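Local coordinates for protein taurocyamine kinase (Schistosoma mansoni, PDB 4WOD) that catalyses the reversible, magnesium-dependent transfer of phosphate between ATP and the guanidino compound taurocyamine, at residues A[113-117]-A[346-350]; A[127-133]-A[264-268]; A[212-216]-A[227-231]; A[360-364]-A[495-501]; A[477-481]-A[643-647]. The protein carries 4 engineered substitutions. One frame throughout, in Å; residues are numbered along the deposited sequence.

Contact 1: A[113-117]-A[346-350]; sequences YGNLV and LELEV
L346 is the centre of an apolar cluster against the segment 113-117. Its CD1 meets CG2 of V117 at 3.6 Å, the two side chains crossing at about a right angle, while its CD2 touches CD1 of L116 at 3.7 Å as the leucines slide past each other in opposite directions. Further back, CB of L346 lies 3.8 Å from CB of Y113. L116 CD1 also rests on the aliphatic part of E349, 3.7 Å from CG.

These contacts join the lead-in to strand 117-126 to helix 331-355, the long helix packed against the antiparallel sheet of the first kinase unit. In strand 277-283 of that sheet, V117 touches V280 and L346 touches A282.

Backbone packing carries the next group. V350 CG2 comes 3.6 Å from CA of G114 and also approaches the carbonyl of Y113; G114 has a positive phi (95°) and no side chain, which lets the valine methyl come down on the main chain.

The polar residues meet through their flanks. Y113 and E347 lie side by side and point the same way, ring and carboxylate planes at 90°, with OE2 of E347 3.6 Å from CE1 of Y113. That carboxylate makes a salt bridge with R343, and the Y113 hydroxyl is hydrogen-bonded to T108. E349, with CG anti to its backbone N (chi1 170°), sends its carboxylate to the backbone N of M286 and L287 and to Q353.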
# COMPACT_ATOMS: atom_id res chain seq x y z
N TYR A 113 13.57 -2.22 22.77
CA TYR A 113 13.89 -1.85 21.39
C TYR A 113 13.72 -0.36 21.13
O TYR A 113 12.85 0.08 20.38
CB TYR A 113 13.04 -2.73 20.44
CG TYR A 113 13.09 -4.14 20.93
CD1 TYR A 113 14.27 -4.87 20.88
CD2 TYR A 113 11.99 -4.71 21.55
CE1 TYR A 113 14.34 -6.14 21.40
CE2 TYR A 113 12.04 -5.98 22.07
CZ TYR A 113 13.21 -6.69 21.99
OH TYR A 113 13.25 -7.96 22.51
N GLY A 114 14.59 0.42 21.78
CA GLY A 114 14.64 1.85 21.55
C GLY A 114 13.85 2.72 22.50
O GLY A 114 13.84 3.93 22.33
N ASN A 115 13.20 2.11 23.48
CA ASN A 115 12.34 2.83 24.44
C ASN A 115 11.31 3.72 23.74
O ASN A 115 11.20 4.91 24.02
CB ASN A 115 13.19 3.66 25.39
CG ASN A 115 12.39 4.14 26.59
OD1 ASN A 115 11.47 3.45 27.05
ND2 ASN A 115 12.71 5.33 27.09
N LEU A 116 10.56 3.11 22.82
CA LEU A 116 9.60 3.83 21.98
C LEU A 116 8.15 3.59 22.40
O LEU A 116 7.23 4.22 21.87
CB LEU A 116 9.76 3.39 20.51
CG LEU A 116 11.15 3.39 19.87
CD1 LEU A 116 11.14 2.69 18.49
CD2 LEU A 116 11.71 4.80 19.77
N VAL A 117 7.92 2.68 23.33
CA VAL A 117 6.56 2.28 23.61
C VAL A 117 5.94 3.07 24.77
O VAL A 117 6.40 3.00 25.90
CB VAL A 117 6.48 0.77 23.92
CG1 VAL A 117 5.06 0.38 24.27
CG2 VAL A 117 6.95 -0.03 22.74
N LEU A 346 10.04 -2.16 15.82
CA LEU A 346 10.71 -1.20 16.68
C LEU A 346 12.23 -1.27 16.47
O LEU A 346 12.92 -0.24 16.47
CB LEU A 346 10.32 -1.42 18.15
CG LEU A 346 8.86 -1.22 18.55
CD1 LEU A 346 8.63 -1.68 19.97
CD2 LEU A 346 8.37 0.23 18.38
N GLU A 347 12.75 -2.48 16.27
CA GLU A 347 14.18 -2.63 15.95
C GLU A 347 14.50 -1.92 14.63
O GLU A 347 15.55 -1.29 14.47
CB GLU A 347 14.57 -4.11 15.87
CG GLU A 347 14.72 -4.79 17.22
CD GLU A 347 14.97 -6.30 17.11
OE1 GLU A 347 14.65 -6.89 16.07
OE2 GLU A 347 15.46 -6.89 18.08
N LEU A 348 13.56 -1.99 13.68
CA LEU A 348 13.75 -1.31 12.40
C LEU A 348 13.68 0.21 12.55
O LEU A 348 14.43 0.94 11.88
CB LEU A 348 12.72 -1.80 11.39
CG LEU A 348 12.94 -1.39 9.93
CD1 LEU A 348 14.36 -1.72 9.51
CD2 LEU A 348 11.94 -2.09 9.03
N GLU A 349 12.82 0.72 13.44
CA GLU A 349 12.78 2.16 13.68
C GLU A 349 14.14 2.62 14.23
O GLU A 349 14.69 3.65 13.83
CB GLU A 349 11.67 2.54 14.65
CG GLU A 349 11.72 3.98 15.12
CD GLU A 349 11.27 4.99 14.06
OE1 GLU A 349 10.67 4.56 13.05
OE2 GLU A 349 11.49 6.20 14.26
N VAL A 350 14.67 1.83 15.16
CA VAL A 350 15.96 2.16 15.77
C VAL A 350 17.06 2.19 14.70
O VAL A 350 17.87 3.11 14.66
CB VAL A 350 16.32 1.16 16.88
CG1 VAL A 350 17.79 1.31 17.29
CG2 VAL A 350 15.41 1.39 18.07

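Contact 2: A[127-133]-A[264-268]; sequences TVEGFGF and FITFC. With ARG (arginine), chain B.
F133 and F267 form the tightly packed end of this contact, an offset edge-to-face pair beside the guanidino-substrate pocket of the first phosphagen kinase unit. The ring planes stand at 83° with centroids 5.5 Å apart, and the edge of F267 is turned toward the face of F133. With CG anti to the backbone N (chi1 180°), the F267 ring runs past F133 and turns its CD1 edge to it, 3.6 Å from F133 CD2. The same aromatic face receives a CH-pi contact from the main chain, CA of F267 lying 4.1 Å from the F133 centroid. H224 adds another edge-to-face partner for F133.

Packing is looser where I265 reaches the F133 ring: CG2 comes to its edge, 4.3 Å from CZ. Toward T127 the contact turns polar and takes in solvent. Water 1 accepts from the backbone N of T127 and donates to the carbonyl O of I265, so a single buried carbonyl is held by both the water and the T127 hydroxyl.

C268, predicted to be the active-site cysteine, belongs to the pocket that holds the bound arginine; the phenylalanine pair lies just ahead of it in the chain. Beyond I265, T266 OG1 donates to C268 O at 2.8 Å within the same segment. The T127 OG1 to I265 O bond is short, 2.6 Å, with the hydroxyl well above the carbonyl plane, 61° out of it.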
# COMPACT_ATOMS: atom_id res chain seq x y z
N THR A 127 -19.19 -13.39 23.98
CA THR A 127 -20.63 -13.47 23.90
C THR A 127 -21.12 -14.45 24.94
O THR A 127 -20.62 -15.58 25.01
CB THR A 127 -21.09 -13.97 22.54
OG1 THR A 127 -20.64 -13.07 21.51
CG2 THR A 127 -22.62 -14.13 22.51
N VAL A 128 -22.08 -14.04 25.76
CA VAL A 128 -22.68 -14.97 26.73
C VAL A 128 -23.82 -15.76 26.05
O VAL A 128 -24.73 -15.17 25.46
CB VAL A 128 -23.21 -14.20 27.99
CG1 VAL A 128 -23.97 -15.14 28.92
CG2 VAL A 128 -22.06 -13.50 28.73
N GLU A 129 -23.75 -17.09 26.11
CA GLU A 129 -24.82 -17.94 25.55
C GLU A 129 -26.20 -17.60 26.09
O GLU A 129 -26.35 -17.28 27.27
CB GLU A 129 -24.56 -19.42 25.85
CG GLU A 129 -23.45 -20.03 25.03
CD GLU A 129 -23.23 -21.48 25.37
OE1 GLU A 129 -23.58 -21.90 26.51
OE2 GLU A 129 -22.72 -22.22 24.49
N GLY A 130 -27.20 -17.69 25.22
CA GLY A 130 -28.58 -17.53 25.61
C GLY A 130 -29.11 -16.12 25.44
O GLY A 130 -30.26 -15.87 25.74
N PHE A 131 -28.26 -15.19 24.98
CA PHE A 131 -28.69 -13.80 24.87
C PHE A 131 -28.38 -13.28 23.48
O PHE A 131 -27.37 -13.65 22.91
CB PHE A 131 -27.98 -12.89 25.89
CG PHE A 131 -28.32 -13.19 27.31
CD1 PHE A 131 -29.35 -12.51 27.96
CD2 PHE A 131 -27.61 -14.16 28.01
CE1 PHE A 131 -29.66 -12.77 29.28
CE2 PHE A 131 -27.92 -14.44 29.34
CZ PHE A 131 -28.94 -13.74 29.97
N GLY A 132 -29.24 -12.41 22.95
CA GLY A 132 -29.01 -11.84 21.64
C GLY A 132 -28.05 -10.67 21.69
O GLY A 132 -27.42 -10.41 22.73
N PHE A 133 -27.89 -10.01 20.54
CA PHE A 133 -27.14 -8.78 20.44
C PHE A 133 -28.14 -7.63 20.36
O PHE A 133 -29.34 -7.86 20.45
CB PHE A 133 -26.21 -8.80 19.21
CG PHE A 133 -25.07 -9.79 19.31
CD1 PHE A 133 -24.41 -10.00 20.52
CD2 PHE A 133 -24.67 -10.53 18.19
CE1 PHE A 133 -23.36 -10.91 20.60
CE2 PHE A 133 -23.63 -11.45 18.26
CZ PHE A 133 -22.96 -11.64 19.46
N PHE A 264 -14.62 -17.94 19.22
CA PHE A 264 -15.54 -17.14 20.04
C PHE A 264 -16.37 -16.22 19.16
O PHE A 264 -15.85 -15.42 18.36
CB PHE A 264 -14.79 -16.32 21.08
CG PHE A 264 -14.19 -17.14 22.19
CD1 PHE A 264 -15.00 -17.70 23.16
CD2 PHE A 264 -12.83 -17.35 22.24
CE1 PHE A 264 -14.46 -18.45 24.19
CE2 PHE A 264 -12.26 -18.11 23.27
CZ PHE A 264 -13.08 -18.64 24.25
N ILE A 265 -17.68 -16.34 19.30
CA ILE A 265 -18.61 -15.49 18.56
C ILE A 265 -18.52 -14.05 19.06
O ILE A 265 -18.43 -13.80 20.27
CB ILE A 265 -20.05 -16.00 18.69
CG1 ILE A 265 -20.15 -17.47 18.25
CG2 ILE A 265 -21.04 -15.11 17.93
CD1 ILE A 265 -19.59 -17.77 16.87
N THR A 266 -18.55 -13.10 18.12
CA THR A 266 -18.60 -11.68 18.47
C THR A 266 -19.63 -11.00 17.60
O THR A 266 -20.06 -11.57 16.60
CB THR A 266 -17.23 -10.99 18.27
OG1 THR A 266 -16.71 -11.34 16.97
CG2 THR A 266 -16.27 -11.45 19.38
N PHE A 267 -20.03 -9.79 17.99
CA PHE A 267 -21.02 -8.99 17.24
C PHE A 267 -20.52 -8.63 15.84
O PHE A 267 -21.26 -8.71 14.86
CB PHE A 267 -21.37 -7.73 18.04
CG PHE A 267 -22.38 -6.82 17.37
CD1 PHE A 267 -23.69 -7.21 17.18
CD2 PHE A 267 -22.01 -5.54 16.98
CE1 PHE A 267 -24.61 -6.34 16.59
CE2 PHE A 267 -22.92 -4.67 16.41
CZ PHE A 267 -24.22 -5.08 16.21
N CYS A 268 -19.26 -8.24 15.75
CA CYS A 268 -18.66 -7.93 14.45
C CYS A 268 -17.77 -9.08 14.03
O CYS A 268 -17.00 -9.60 14.84
CB CYS A 268 -17.87 -6.63 14.51
SG CYS A 268 -17.04 -6.20 12.98
N ARG B . -13.99 -3.94 9.62
CA ARG B . -15.20 -3.45 10.21
C ARG B . -16.13 -2.63 9.33
O ARG B . -15.68 -1.69 8.64
CB ARG B . -14.91 -2.73 11.48
CG ARG B . -14.75 -3.67 12.63
CD ARG B . -15.91 -3.43 13.53
NE ARG B . -15.83 -4.28 14.68
CZ ARG B . -15.98 -3.85 15.90
NH1 ARG B . -15.90 -4.68 16.90
NH2 ARG B . -16.18 -2.58 16.11
OXT ARG B . -17.28 -3.08 9.42
O HOH W 1 -17.83 -15.55 22.49

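Contact 3: A[212-216]-A[227-231]; sequences QKNFL and VISMQ
F215 faces S229 as a non-hydrogen-bonded pair and L216 faces I228 as a hydrogen-bonded pair, the antiparallel register of the beta hairpin formed by strands 215-219 and 225-232. L216 N donates to I228 O at 2.8 Å and I228 N returns the bond to L216 O at 3.0 Å. Two residues on, M230 N reaches N214 O at 3.1 Å from 47° above the carbonyl plane, where N214 still lies ahead of the strand. R242 also donates to this oxygen, so N214 O has two N-H partners.

On the face carrying F215 and S229, the phenylalanine ring extends past S229 to V227: CE1 meets CG1 of V227 at only 3.4 Å, and the two side chains cross obliquely. Helix 236-251 lies over this face, with A246 against F215 and L243 against V227 and S229; the serine hydroxyl is bonded to V239 O.

The opposite face carries L216 and I228, side by side and pointing the same way, CD2 of the leucine 4.0 Å from CD1 of the isoleucine. M230 joins them by folding back: its CG sits between backbone N and carbonyl carbon (chi1 70°), and a bend at chi2 brings CE to 3.7 Å from L216 CB. F183 packs on both L216 and M230, while I228 rests on R121 and R123 of strand 117-126, residues predicted to bind ATP.

At the open end of the hairpin, N214 OD1 is hydrogen-bonded to N210, and water 2 bridges the side chains, accepting from N214 ND2 at 3.0 Å and donating to Q231 OE1.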
# COMPACT_ATOMS: atom_id res chain seq x y z
N GLN A 212 -6.16 -0.96 40.74
CA GLN A 212 -4.90 -0.55 40.12
C GLN A 212 -5.09 0.14 38.77
O GLN A 212 -4.12 0.58 38.17
CB GLN A 212 -3.96 -1.76 39.90
CG GLN A 212 -3.64 -2.58 41.13
CD GLN A 212 -4.58 -3.77 41.26
OE1 GLN A 212 -5.78 -3.61 41.50
NE2 GLN A 212 -4.03 -4.98 41.11
N LYS A 213 -6.33 0.19 38.29
CA LYS A 213 -6.66 0.83 37.01
C LYS A 213 -5.86 0.29 35.82
O LYS A 213 -5.51 1.03 34.90
CB LYS A 213 -6.46 2.34 37.12
CG LYS A 213 -7.24 2.98 38.27
CD LYS A 213 -7.45 4.48 38.07
CE LYS A 213 -8.22 5.06 39.26
NZ LYS A 213 -8.72 6.46 39.02
N ASN A 214 -5.57 -1.01 35.84
CA ASN A 214 -4.89 -1.68 34.74
C ASN A 214 -5.75 -2.83 34.16
O ASN A 214 -5.26 -3.64 33.38
CB ASN A 214 -3.52 -2.20 35.19
CG ASN A 214 -3.63 -3.19 36.33
OD1 ASN A 214 -4.71 -3.70 36.62
ND2 ASN A 214 -2.49 -3.49 36.97
N PHE A 215 -7.01 -2.87 34.57
CA PHE A 215 -7.99 -3.89 34.17
C PHE A 215 -9.33 -3.21 34.04
O PHE A 215 -9.80 -2.56 34.96
CB PHE A 215 -8.06 -5.03 35.18
CG PHE A 215 -9.05 -6.12 34.83
CD1 PHE A 215 -8.73 -7.09 33.89
CD2 PHE A 215 -10.30 -6.18 35.45
CE1 PHE A 215 -9.64 -8.10 33.56
CE2 PHE A 215 -11.21 -7.18 35.13
CZ PHE A 215 -10.88 -8.14 34.19
N LEU A 216 -9.96 -3.36 32.88
CA LEU A 216 -11.15 -2.57 32.56
C LEU A 216 -12.16 -3.45 31.82
O LEU A 216 -11.77 -4.21 30.91
CB LEU A 216 -10.75 -1.36 31.71
CG LEU A 216 -11.86 -0.58 31.01
CD1 LEU A 216 -12.63 0.30 31.99
CD2 LEU A 216 -11.30 0.26 29.86
N VAL A 227 -13.09 -7.16 27.51
CA VAL A 227 -12.11 -7.12 28.59
C VAL A 227 -10.78 -6.58 28.07
O VAL A 227 -10.25 -7.01 27.03
CB VAL A 227 -11.91 -8.51 29.21
CG1 VAL A 227 -11.15 -8.40 30.53
CG2 VAL A 227 -13.26 -9.18 29.43
N ILE A 228 -10.24 -5.61 28.81
CA ILE A 228 -9.05 -4.87 28.43
C ILE A 228 -8.07 -4.77 29.60
O ILE A 228 -8.45 -4.31 30.68
CB ILE A 228 -9.43 -3.45 27.97
CG1 ILE A 228 -10.52 -3.53 26.89
CG2 ILE A 228 -8.20 -2.67 27.52
CD1 ILE A 228 -11.29 -2.26 26.70
N SER A 229 -6.85 -5.25 29.38
CA SER A 229 -5.72 -5.06 30.30
C SER A 229 -4.78 -4.01 29.69
O SER A 229 -4.53 -4.03 28.50
CB SER A 229 -5.01 -6.39 30.54
OG SER A 229 -3.91 -6.24 31.44
N MET A 230 -4.23 -3.12 30.49
CA MET A 230 -3.41 -2.06 29.98
C MET A 230 -2.49 -1.43 31.02
O MET A 230 -2.76 -1.48 32.15
CB MET A 230 -4.28 -1.00 29.39
CG MET A 230 -5.06 -0.20 30.38
SD MET A 230 -6.48 -1.03 31.03
CE MET A 230 -7.50 0.30 31.62
N GLN A 231 -1.41 -0.87 30.56
CA GLN A 231 -0.49 -0.13 31.43
C GLN A 231 0.51 0.68 30.61
O GLN A 231 0.75 0.40 29.43
CB GLN A 231 0.26 -1.06 32.39
CG GLN A 231 1.19 -2.03 31.68
CD GLN A 231 1.61 -3.19 32.57
OE1 GLN A 231 0.81 -3.74 33.33
NE2 GLN A 231 2.89 -3.56 32.49
O HOH W 2 0.11 -2.39 36.03

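Contact 4: A[360-364]-A[495-501]; sequences PEGVM and LFPTIMS
V363 lies alongside I499, both side chains pointing the same way, and its two methyls divide the work. CG1, anti to the backbone N (chi1 170°), packs 4.1 Å from CB of I499; CG2, anti to the carbonyl carbon, meets CD1 of L495 at 3.7 Å, and these two side chains cross at about a right angle. Next along the chain, M364 N donates to I499 O at 3.3 Å, in the carbonyl plane and on a lone pair. The same oxygen has a CA-H...O contact from V363 CA. A second one runs the other way, from S501 CA to G362 O at 3.4 Å.

The turn that carries G362 and V363, with M364 just after it, is a type II beta turn, P360 to V363, with G362 at its positive-phi position (84°). It lies in the linker between helix 331-355 and helix 369-376, where the first kinase repeat passes into the second, so the contact ties this linker to the catalytic part of the second unit.

Further out, R562 grips both sides, donating to G362 O and M500 O. S501 is the N-cap of helix 502-517. F496 O accepts from both I499 N and M500 N, closing a turn within the segment 495-501. M364 O is bonded to H411, and the T498 hydroxyl to T427 O.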
# COMPACT_ATOMS: atom_id res chain seq x y z
N PRO A 360 19.96 14.81 4.90
CA PRO A 360 19.19 16.03 4.61
C PRO A 360 17.70 15.89 4.94
O PRO A 360 17.11 14.83 4.71
CB PRO A 360 19.41 16.23 3.11
CG PRO A 360 20.68 15.50 2.80
CD PRO A 360 20.65 14.30 3.71
N GLU A 361 17.11 16.95 5.47
CA GLU A 361 15.69 16.97 5.82
C GLU A 361 14.83 16.90 4.56
O GLU A 361 15.15 17.55 3.56
CB GLU A 361 15.34 18.21 6.63
CG GLU A 361 16.15 19.46 6.28
CD GLU A 361 17.58 19.41 6.81
OE1 GLU A 361 17.76 19.03 8.00
OE2 GLU A 361 18.52 19.72 6.04
N GLY A 362 13.76 16.11 4.60
CA GLY A 362 12.93 15.92 3.42
C GLY A 362 13.45 14.85 2.48
O GLY A 362 12.71 14.35 1.63
N VAL A 363 14.71 14.48 2.61
CA VAL A 363 15.23 13.40 1.76
C VAL A 363 14.75 12.08 2.35
O VAL A 363 14.71 11.92 3.57
CB VAL A 363 16.76 13.46 1.63
CG1 VAL A 363 17.29 12.21 0.96
CG2 VAL A 363 17.16 14.70 0.84
N MET A 364 14.36 11.15 1.49
CA MET A 364 13.84 9.86 1.93
C MET A 364 14.80 9.11 2.87
O MET A 364 15.96 8.94 2.55
CB MET A 364 13.54 8.99 0.72
CG MET A 364 12.88 7.65 1.02
SD MET A 364 12.96 6.56 -0.43
CE MET A 364 12.32 5.04 0.28
N LEU A 495 18.14 16.38 -6.98
CA LEU A 495 17.96 15.00 -6.60
C LEU A 495 16.87 14.39 -7.49
O LEU A 495 15.98 15.09 -7.96
CB LEU A 495 17.57 14.88 -5.13
CG LEU A 495 18.64 15.32 -4.15
CD1 LEU A 495 18.13 15.11 -2.71
CD2 LEU A 495 19.91 14.54 -4.42
N PHE A 496 16.96 13.09 -7.73
CA PHE A 496 15.98 12.39 -8.59
C PHE A 496 14.63 12.16 -7.89
O PHE A 496 14.55 12.31 -6.67
CB PHE A 496 16.58 11.07 -9.07
CG PHE A 496 17.71 11.25 -10.04
CD1 PHE A 496 17.99 12.50 -10.59
CD2 PHE A 496 18.50 10.16 -10.40
CE1 PHE A 496 19.03 12.66 -11.50
CE2 PHE A 496 19.53 10.31 -11.29
CZ PHE A 496 19.80 11.56 -11.84
N PRO A 497 13.56 11.80 -8.65
CA PRO A 497 12.24 11.72 -8.01
C PRO A 497 12.14 10.63 -6.95
O PRO A 497 11.13 10.54 -6.29
CB PRO A 497 11.28 11.42 -9.18
CG PRO A 497 11.99 11.97 -10.41
CD PRO A 497 13.48 11.70 -10.13
N THR A 498 13.17 9.82 -6.81
CA THR A 498 13.19 8.76 -5.81
C THR A 498 13.29 9.35 -4.40
O THR A 498 12.45 9.06 -3.54
CB THR A 498 14.36 7.78 -6.05
OG1 THR A 498 15.55 8.53 -6.33
CG2 THR A 498 14.08 6.82 -7.23
N ILE A 499 14.29 10.20 -4.17
CA ILE A 499 14.63 10.62 -2.83
C ILE A 499 14.47 12.12 -2.59
O ILE A 499 14.52 12.57 -1.45
CB ILE A 499 16.10 10.20 -2.47
CG1 ILE A 499 17.14 11.01 -3.25
CG2 ILE A 499 16.27 8.73 -2.73
CD1 ILE A 499 18.59 10.77 -2.78
N MET A 500 14.21 12.87 -3.67
CA MET A 500 14.20 14.33 -3.58
C MET A 500 13.14 14.80 -2.58
O MET A 500 12.15 14.09 -2.31
CB MET A 500 13.94 14.96 -4.96
CG MET A 500 12.56 14.68 -5.47
SD MET A 500 12.42 15.05 -7.23
CE MET A 500 12.86 16.78 -7.28
N SER A 501 13.35 15.98 -2.04
CA SER A 501 12.45 16.51 -1.01
C SER A 501 11.23 17.11 -1.68
O SER A 501 11.19 17.25 -2.91
CB SER A 501 13.15 17.54 -0.14
OG SER A 501 13.27 18.80 -0.80

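Contact 5: A[477-481]-A[643-647]; sequences GKFIV and VLLKI
Strands 480-489 and 639-646 are antiparallel neighbours in the large sheet of the second phosphagen kinase unit, and this contact is the end of their pairing where strand 480-489 begins. I480 and L645 form a non-hydrogen-bonded pair, CA atoms 4.6 Å apart. Two backbone bonds lie on either side of it: K646 N to F479 O, modelled at a doubtfully short 2.5 Å, and V481 N to L644 O at 2.7 Å.

L645 leans toward the partner strand. Its CG is anti to the backbone N (chi1 -172°), which carries CD1 to 3.7 Å from CG1 of I480 and 3.8 Å from CB of F479. V643 stands on the same side, its CB 4.1 Å from CG2 of I480. This apolar layer meets helix 695-715, where F479 packs on I710 and V643 on V706.

Where the chain turns at V481, its side chain lies beside L644, pointing the same way, with their CB atoms 3.8 Å apart. L644 and V643 belong to the predicted ATP-binding residues, and L644 also touches S482 of that set, so the pairing lies beside the predicted nucleotide site. K646 crosses V481 at about a right angle, CG of the lysine resting on the CG2 methyl.

D474 accepts from the backbone N of both F479 and I480 through its carboxylate. On the solvent side the K646 chain bends at chi3 and runs across K478; the end of K646 is modelled doubtfully close to K478 CB, while the two like-charged NZ atoms of K478 and K646 stay 6.1 Å apart.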
# COMPACT_ATOMS: atom_id res chain seq x y z
N GLY A 477 -2.41 1.23 -45.89
CA GLY A 477 -3.42 1.00 -44.89
C GLY A 477 -2.78 0.79 -43.53
O GLY A 477 -2.33 1.73 -42.88
N LYS A 478 -2.71 -0.46 -43.11
CA LYS A 478 -2.26 -0.71 -41.77
C LYS A 478 -1.39 -1.96 -41.61
O LYS A 478 -1.80 -3.10 -41.84
CB LYS A 478 -3.48 -0.80 -40.83
CG LYS A 478 -3.76 0.45 -39.99
CD LYS A 478 -5.18 0.98 -40.21
CE LYS A 478 -5.63 1.91 -39.09
NZ LYS A 478 -6.77 2.81 -39.49
N PHE A 479 -0.14 -1.70 -41.24
CA PHE A 479 0.63 -2.61 -40.44
C PHE A 479 0.83 -1.86 -39.12
O PHE A 479 0.88 -2.46 -38.04
CB PHE A 479 1.96 -2.97 -41.10
CG PHE A 479 1.81 -3.89 -42.27
CD1 PHE A 479 1.65 -3.40 -43.56
CD2 PHE A 479 1.80 -5.27 -42.08
CE1 PHE A 479 1.51 -4.26 -44.63
CE2 PHE A 479 1.66 -6.13 -43.15
CZ PHE A 479 1.52 -5.63 -44.42
N ILE A 480 0.91 -0.54 -39.22
CA ILE A 480 1.23 0.31 -38.08
C ILE A 480 0.06 1.17 -37.62
O ILE A 480 -0.38 2.09 -38.32
CB ILE A 480 2.42 1.22 -38.40
CG1 ILE A 480 3.66 0.36 -38.67
CG2 ILE A 480 2.64 2.21 -37.25
CD1 ILE A 480 4.86 1.13 -39.20
N VAL A 481 -0.44 0.87 -36.43
CA VAL A 481 -1.51 1.66 -35.82
C VAL A 481 -1.03 3.04 -35.38
O VAL A 481 -1.71 4.05 -35.58
CB VAL A 481 -2.12 0.92 -34.61
CG1 VAL A 481 -3.19 1.79 -33.95
CG2 VAL A 481 -2.69 -0.43 -35.05
N VAL A 643 6.46 1.29 -32.30
CA VAL A 643 5.25 1.27 -33.12
C VAL A 643 4.25 0.29 -32.55
O VAL A 643 4.62 -0.71 -31.94
CB VAL A 643 5.52 0.88 -34.60
CG1 VAL A 643 6.32 1.96 -35.31
CG2 VAL A 643 6.22 -0.48 -34.69
N LEU A 644 2.97 0.58 -32.76
CA LEU A 644 1.94 -0.41 -32.53
C LEU A 644 1.73 -1.16 -33.86
O LEU A 644 1.17 -0.61 -34.81
CB LEU A 644 0.66 0.25 -32.04
CG LEU A 644 -0.33 -0.68 -31.35
CD1 LEU A 644 0.41 -1.63 -30.42
CD2 LEU A 644 -1.33 0.15 -30.57
N LEU A 645 2.22 -2.40 -33.92
CA LEU A 645 2.31 -3.14 -35.18
C LEU A 645 1.32 -4.31 -35.28
O LEU A 645 1.26 -5.16 -34.38
CB LEU A 645 3.73 -3.64 -35.38
CG LEU A 645 4.10 -4.29 -36.72
CD1 LEU A 645 4.00 -3.28 -37.85
CD2 LEU A 645 5.49 -4.90 -36.66
N LYS A 646 0.57 -4.36 -36.38
CA LYS A 646 -0.32 -5.49 -36.65
C LYS A 646 0.35 -6.53 -37.54
O LYS A 646 0.52 -6.32 -38.74
CB LYS A 646 -1.61 -5.01 -37.31
CG LYS A 646 -2.36 -3.97 -36.51
CD LYS A 646 -3.75 -3.75 -37.06
CE LYS A 646 -3.69 -3.34 -38.52
NZ LYS A 646 -5.04 -2.99 -39.04
N ILE A 647 0.74 -7.64 -36.94
CA ILE A 647 1.33 -8.73 -37.70
C ILE A 647 0.70 -10.07 -37.31
O ILE A 647 1.33 -10.90 -36.64
CB ILE A 647 2.87 -8.79 -37.50
CG1 ILE A 647 3.25 -8.62 -36.03
CG2 ILE A 647 3.55 -7.71 -38.32
CD1 ILE A 647 4.73 -8.79 -35.76

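In the fold
Contacts 1, 2 and 3 belong to the first kinase repeat, contact 5 to the second; contact 4 ties the linker between repeats to the second. Between the segments of contact 1 fall those of contact 2, and between these in turn contact 3. Contacts 1 and 3 involve the same eight-stranded sheet, centres about 24 Å apart; contact 2 includes C268 of the arginine pocket. Contact 5 lies in the second sheet, of the same strand order, and pairs the strands equivalent to 117-126 and 277-283, the first of which begins in contact 1. Its segments alternate with those of contact 4, centres about 42 Å apart. The enzyme thus repeats one fold, each copy with its own site, the second only predicted.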